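Local coordinates for protein (S)-ureidoglycine aminohydrolase (Escherichia coli, PDB 1RC6) that catalyses the manganese-dependent hydrolysis of (S)-ureidoglycine to (S)-ureidoglycolate and ammonia, a deamination step in the anaerobic breakdown of allantoin, at residues G107-P112 against L146-A151; N44-I49 against T65-G70. All coordinates share one frame; numbering follows the deposited sequence.

Overall arrangement
Interactions 1 and 2 sit at the two outer margins of one antiparallel sheet in the first cupin domain. Its strands run in the order 46-49, 60-67, 127-135, 81-89, 107-111, 147-150, and each interaction joins an edge strand to its inner neighbour: 147-150 to 107-111 in interaction 1, and the start of 46-49 to the end of 60-67 in interaction 2. Their centres are about 20 Å apart, and their nearest atoms stay about 10 Å apart. The probable manganese ligands belong to the second cupin. Interaction 2 lies away from that site, whereas the side chain of Y110 in interaction 1 is about 12 Å from that of K253, a probable substrate-binding residue.

Interaction 1 (G107-P112 against L146-A151); sequences GYLYCP and LVSGNA
L146 leads into its strand with its side chain laid obliquely across that of L109, the two CD1 methyls 3.5 Å apart. A branched aliphatic chain suits this place: while CD1 reaches L109, CB stays near CD of P112, and F101 and A96 pack around the rest. V147 follows as the antiparallel hydrogen-bonded partner of Y110. Its carbonyl accepts a hydrogen bond from Y110 N at 2.7 Å, almost straight (177°), and its own N-H returns a longer one to Y110 O. V147 shares a face of the sheet with Y108 and Y110; with CG1 anti to the backbone N (chi1 179°), that methyl lies 3.9 Å from CE2 of Y108. Here 147-150 forms the edge of a cupin beta-sheet, running antiparallel to 107-111, whose other side bonds to strand 81-89; the Y110 hydroxyl is hydrogen-bonded to E82. S148 turns to the opposite face, beside L109, and its short hydroxyl reaches the backbone of the adjacent strand. OG donates to Y108 O at 2.9 Å, in the plane of that carbonyl. The same oxygen also accepts the N-H of G149, so two donors from adjacent residues grip it. The G149 backbone lies over one face of the Y108 ring, its N 3.7 Å from the ring plane and offset toward the rim. Any side chain at this position would point to the face the ring occupies, and glycine leaves that room to the tyrosine. G149 O meanwhile accepts from Y108 N at 2.7 Å. N150, paired with G107 without hydrogen bonds between them, suits the strand end because its amide can both donate and accept: ND2 bonds to E105 O and OD1 accepts a hydrogen bond from S152 N.

Interaction 2 (N44-I49 against T65-G70); sequences NCDATI and TLHQNG
H67 brings the edge of its imidazole up to the carboxylate of D46, CE1 lying 3.1 Å from OD2, with the two flat groups steeply turned at 78°. CG stands anti to the carbonyl carbon (chi1 -67°), which carries the ring over the neighbouring strand, ND1 passing 3.6 Å from CA of C45. The acid may favour a protonated imidazole, although no salt bridge forms. Were this histidine an alanine, the D46 carboxylate would probably lose the ring edge packed against it and turn more freely. D46 also crosses T65 on this face, and their backbones form a hydrogen-bonded pair: D46 N donates to T65 O at 3.0 Å, and T65 N donates back to D46 O. On the other face C45, whose short side chain also touches V64, sets CB 3.8 Å from CD2 of L66, whose buried side chain suits the inner side of the sheet. Farther along, N44 O receives the H67 N-H at 3.0 Å and also lies against CA of G70, where glycine offers no side chain to crowd it. N44 itself adopts a left-handed backbone conformation, which asparagine tolerates well, and rests its CB 3.6 Å from Q68 O. Residues H67 to G70 make a type II beta turn closed by a bond from G70 N to H67 O, with N69 in the positive-phi third position that asparagine readily accepts; H67 O is held as well by N121. Both segments turn a corner here, at the open end of the antiparallel beta hairpin of strands 46-49 and 60-67, one margin of a cupin sheet.

Interaction 1 (G107-P112 against L146-A151)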
loop_
_atom_site.group_PDB
_atom_site.type_symbol
_atom_site.label_atom_id
_atom_site.label_comp_id
_atom_site.label_asym_id
_atom_site.label_seq_id
_atom_site.Cartn_x
_atom_site.Cartn_y
_atom_site.Cartn_z
ATOM N N GLY A 107 1.214 11.535 4.548
ATOM C CA GLY A 107 1.806 11.178 5.822
ATOM C C GLY A 107 1.870 9.670 5.951
ATOM O O GLY A 107 0.948 8.979 5.524
ATOM N N TYR A 108 2.950 9.148 6.526
ATOM C CA TYR A 108 3.082 7.716 6.683
ATOM C C TYR A 108 3.645 7.342 8.040
ATOM O O TYR A 108 4.286 8.163 8.715
ATOM C CB TYR A 108 3.978 7.137 5.593
ATOM C CG TYR A 108 5.450 7.502 5.700
ATOM C CD1 TYR A 108 5.932 8.717 5.209
ATOM C CD2 TYR A 108 6.368 6.608 6.250
ATOM C CE1 TYR A 108 7.296 9.026 5.258
ATOM C CE2 TYR A 108 7.722 6.904 6.302
ATOM C CZ TYR A 108 8.184 8.113 5.803
ATOM O OH TYR A 108 9.540 8.381 5.835
ATOM N N LEU A 109 3.407 6.094 8.435
ATOM C CA LEU A 109 3.896 5.578 9.698
ATOM C C LEU A 109 4.207 4.084 9.639
ATOM O O LEU A 109 3.331 3.268 9.342
ATOM C CB LEU A 109 2.880 5.814 10.816
ATOM C CG LEU A 109 3.237 5.083 12.117
ATOM C CD1 LEU A 109 4.548 5.609 12.665
ATOM C CD2 LEU A 109 2.131 5.266 13.131
ATOM N N TYR A 110 5.457 3.737 9.932
ATOM C CA TYR A 110 5.888 2.346 9.971
ATOM C C TYR A 110 6.112 1.943 11.425
ATOM O O TYR A 110 6.652 2.711 12.214
ATOM C CB TYR A 110 7.194 2.139 9.186
ATOM C CG TYR A 110 7.829 0.790 9.474
ATOM C CD1 TYR A 110 8.609 0.598 10.606
ATOM C CD2 TYR A 110 7.548 -0.326 8.680
ATOM C CE1 TYR A 110 9.081 -0.668 10.957
ATOM C CE2 TYR A 110 8.017 -1.592 9.018
ATOM C CZ TYR A 110 8.779 -1.756 10.163
ATOM O OH TYR A 110 9.211 -3.006 10.535
ATOM N N CYS A 111 5.699 0.737 11.778
ATOM C CA CYS A 111 5.892 0.236 13.131
ATOM C C CYS A 111 6.603 -1.111 13.125
ATOM O O CYS A 111 6.163 -2.052 12.460
ATOM C CB CYS A 111 4.556 0.062 13.856
ATOM S SG CYS A 111 3.722 1.595 14.314
ATOM N N PRO A 112 7.718 -1.221 13.866
ATOM C CA PRO A 112 8.439 -2.494 13.911
ATOM C C PRO A 112 7.537 -3.494 14.605
ATOM O O PRO A 112 6.509 -3.128 15.154
ATOM C CB PRO A 112 9.677 -2.162 14.737
ATOM C CG PRO A 112 9.161 -1.107 15.682
ATOM C CD PRO A 112 8.369 -0.225 14.738
ATOM N N LEU A 146 10.588 2.324 14.425
ATOM C CA LEU A 146 9.503 3.214 14.050
ATOM C C LEU A 146 10.005 4.287 13.106
ATOM O O LEU A 146 11.048 4.887 13.336
ATOM C CB LEU A 146 8.918 3.844 15.321
ATOM C CG LEU A 146 7.929 5.024 15.429
ATOM C CD1 LEU A 146 7.766 5.779 14.131
ATOM C CD2 LEU A 146 6.610 4.497 15.908
ATOM N N VAL A 147 9.270 4.509 12.027
ATOM C CA VAL A 147 9.616 5.550 11.072
ATOM C C VAL A 147 8.318 6.258 10.713
ATOM O O VAL A 147 7.289 5.615 10.532
ATOM C CB VAL A 147 10.241 4.978 9.794
ATOM C CG1 VAL A 147 10.567 6.105 8.829
ATOM C CG2 VAL A 147 11.483 4.201 10.139
ATOM N N SER A 148 8.363 7.581 10.625
ATOM C CA SER A 148 7.179 8.350 10.289
ATOM C C SER A 148 7.559 9.653 9.587
ATOM O O SER A 148 8.637 10.189 9.805
ATOM C CB SER A 148 6.382 8.636 11.559
ATOM O OG SER A 148 5.173 9.310 11.249
ATOM N N GLY A 149 6.681 10.154 8.732
ATOM C CA GLY A 149 6.968 11.386 8.021
ATOM C C GLY A 149 5.933 11.642 6.943
ATOM O O GLY A 149 4.813 11.111 7.000
ATOM N N ASN A 150 6.285 12.457 5.958
ATOM C CA ASN A 150 5.365 12.733 4.875
ATOM C C ASN A 150 6.113 12.504 3.585
ATOM O O ASN A 150 7.322 12.698 3.526
ATOM C CB ASN A 150 4.852 14.173 4.936
ATOM C CG ASN A 150 3.596 14.379 4.090
ATOM O OD1 ASN A 150 3.647 14.338 2.852
ATOM N ND2 ASN A 150 2.452 14.584 4.761
ATOM N N ALA A 151 5.402 12.073 2.551
ATOM C CA ALA A 151 6.038 11.817 1.271
ATOM C C ALA A 151 6.730 13.090 0.812
ATOM O O ALA A 151 7.858 13.063 0.315
ATOM C CB ALA A 151 5.002 11.380 0.248
#

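Interaction 2 (N44-I49 against T65-G70)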
loop_
_atom_site.group_PDB
_atom_site.type_symbol
_atom_site.label_atom_id
_atom_site.label_comp_id
_atom_site.label_asym_id
_atom_site.label_seq_id
_atom_site.Cartn_x
_atom_site.Cartn_y
_atom_site.Cartn_z
ATOM N N ASN A 44 -16.501 3.000 12.898
ATOM C CA ASN A 44 -16.905 4.103 12.034
ATOM C C ASN A 44 -16.040 4.321 10.791
ATOM O O ASN A 44 -15.564 5.437 10.544
ATOM C CB ASN A 44 -16.940 5.380 12.861
ATOM C CG ASN A 44 -17.699 5.201 14.147
ATOM O OD1 ASN A 44 -18.825 4.714 14.144
ATOM N ND2 ASN A 44 -17.091 5.594 15.260
ATOM N N CYS A 45 -15.867 3.265 10.000
ATOM C CA CYS A 45 -15.057 3.338 8.787
ATOM C C CYS A 45 -15.302 2.096 7.946
ATOM O O CYS A 45 -15.657 1.048 8.481
ATOM C CB CYS A 45 -13.574 3.372 9.148
ATOM S SG CYS A 45 -13.025 1.797 9.870
ATOM N N ASP A 46 -15.092 2.215 6.639
ATOM C CA ASP A 46 -15.269 1.087 5.735
ATOM C C ASP A 46 -13.906 0.464 5.454
ATOM O O ASP A 46 -13.033 1.108 4.874
ATOM C CB ASP A 46 -15.894 1.540 4.414
ATOM C CG ASP A 46 -17.248 2.184 4.601
ATOM O OD1 ASP A 46 -18.009 1.676 5.447
ATOM O OD2 ASP A 46 -17.544 3.185 3.899
ATOM N N ALA A 47 -13.713 -0.778 5.879
ATOM C CA ALA A 47 -12.437 -1.439 5.631
ATOM C C ALA A 47 -12.593 -2.486 4.550
ATOM O O ALA A 47 -13.535 -3.278 4.544
ATOM C CB ALA A 47 -11.897 -2.086 6.901
ATOM N N THR A 48 -11.667 -2.479 3.611
ATOM C CA THR A 48 -11.718 -3.446 2.551
ATOM C C THR A 48 -10.359 -4.107 2.375
ATOM O O THR A 48 -9.388 -3.483 1.964
ATOM C CB THR A 48 -12.216 -2.781 1.251
ATOM O OG1 THR A 48 -11.730 -3.514 0.125
ATOM C CG2 THR A 48 -11.768 -1.337 1.175
ATOM N N ILE A 49 -10.304 -5.377 2.744
ATOM C CA ILE A 49 -9.096 -6.185 2.633
ATOM C C ILE A 49 -8.723 -6.401 1.156
ATOM O O ILE A 49 -9.597 -6.646 0.322
ATOM C CB ILE A 49 -9.319 -7.539 3.298
ATOM C CG1 ILE A 49 -9.601 -7.335 4.780
ATOM C CG2 ILE A 49 -8.130 -8.427 3.090
ATOM C CD1 ILE A 49 -10.165 -8.561 5.459
ATOM N N THR A 65 -11.449 3.736 4.473
ATOM C CA THR A 65 -11.892 5.120 4.480
ATOM C C THR A 65 -12.472 5.366 5.880
ATOM O O THR A 65 -13.393 4.667 6.341
ATOM C CB THR A 65 -12.957 5.415 3.397
ATOM O OG1 THR A 65 -14.234 4.980 3.860
ATOM C CG2 THR A 65 -12.612 4.699 2.098
ATOM N N LEU A 66 -11.902 6.357 6.554
ATOM C CA LEU A 66 -12.312 6.712 7.899
ATOM C C LEU A 66 -13.395 7.761 7.924
ATOM O O LEU A 66 -13.250 8.834 7.343
ATOM C CB LEU A 66 -11.107 7.226 8.671
ATOM C CG LEU A 66 -9.900 6.291 8.558
ATOM C CD1 LEU A 66 -8.648 7.041 8.969
ATOM C CD2 LEU A 66 -10.126 5.027 9.410
ATOM N N HIS A 67 -14.492 7.443 8.589
ATOM C CA HIS A 67 -15.569 8.406 8.731
ATOM C C HIS A 67 -15.269 9.181 10.019
ATOM O O HIS A 67 -14.169 9.056 10.575
ATOM C CB HIS A 67 -16.907 7.671 8.791
ATOM C CG HIS A 67 -17.263 7.003 7.501
ATOM N ND1 HIS A 67 -17.480 5.643 7.396
ATOM C CD2 HIS A 67 -17.353 7.495 6.242
ATOM C CE1 HIS A 67 -17.677 5.328 6.127
ATOM N NE2 HIS A 67 -17.604 6.434 5.408
ATOM N N GLN A 68 -16.214 9.987 10.493
ATOM C CA GLN A 68 -15.977 10.735 11.716
ATOM C C GLN A 68 -15.685 9.777 12.865
ATOM O O GLN A 68 -16.497 8.911 13.184
ATOM C CB GLN A 68 -17.186 11.594 12.045
ATOM C CG GLN A 68 -17.602 12.452 10.887
ATOM C CD GLN A 68 -18.747 13.364 11.216
ATOM O OE1 GLN A 68 -19.611 13.035 12.040
ATOM N NE2 GLN A 68 -18.780 14.512 10.560
ATOM N N ASN A 69 -14.514 9.940 13.472
ATOM C CA ASN A 69 -14.082 9.092 14.574
ATOM C C ASN A 69 -13.762 7.686 14.117
ATOM O O ASN A 69 -13.683 6.761 14.925
ATOM C CB ASN A 69 -15.140 9.036 15.665
ATOM C CG ASN A 69 -15.299 10.354 16.376
ATOM O OD1 ASN A 69 -16.076 11.210 15.947
ATOM N ND2 ASN A 69 -14.543 10.539 17.461
ATOM N N GLY A 70 -13.581 7.533 12.813
ATOM C CA GLY A 70 -13.269 6.231 12.272
ATOM C C GLY A 70 -11.791 5.959 12.444
ATOM O O GLY A 70 -10.963 6.865 12.316
#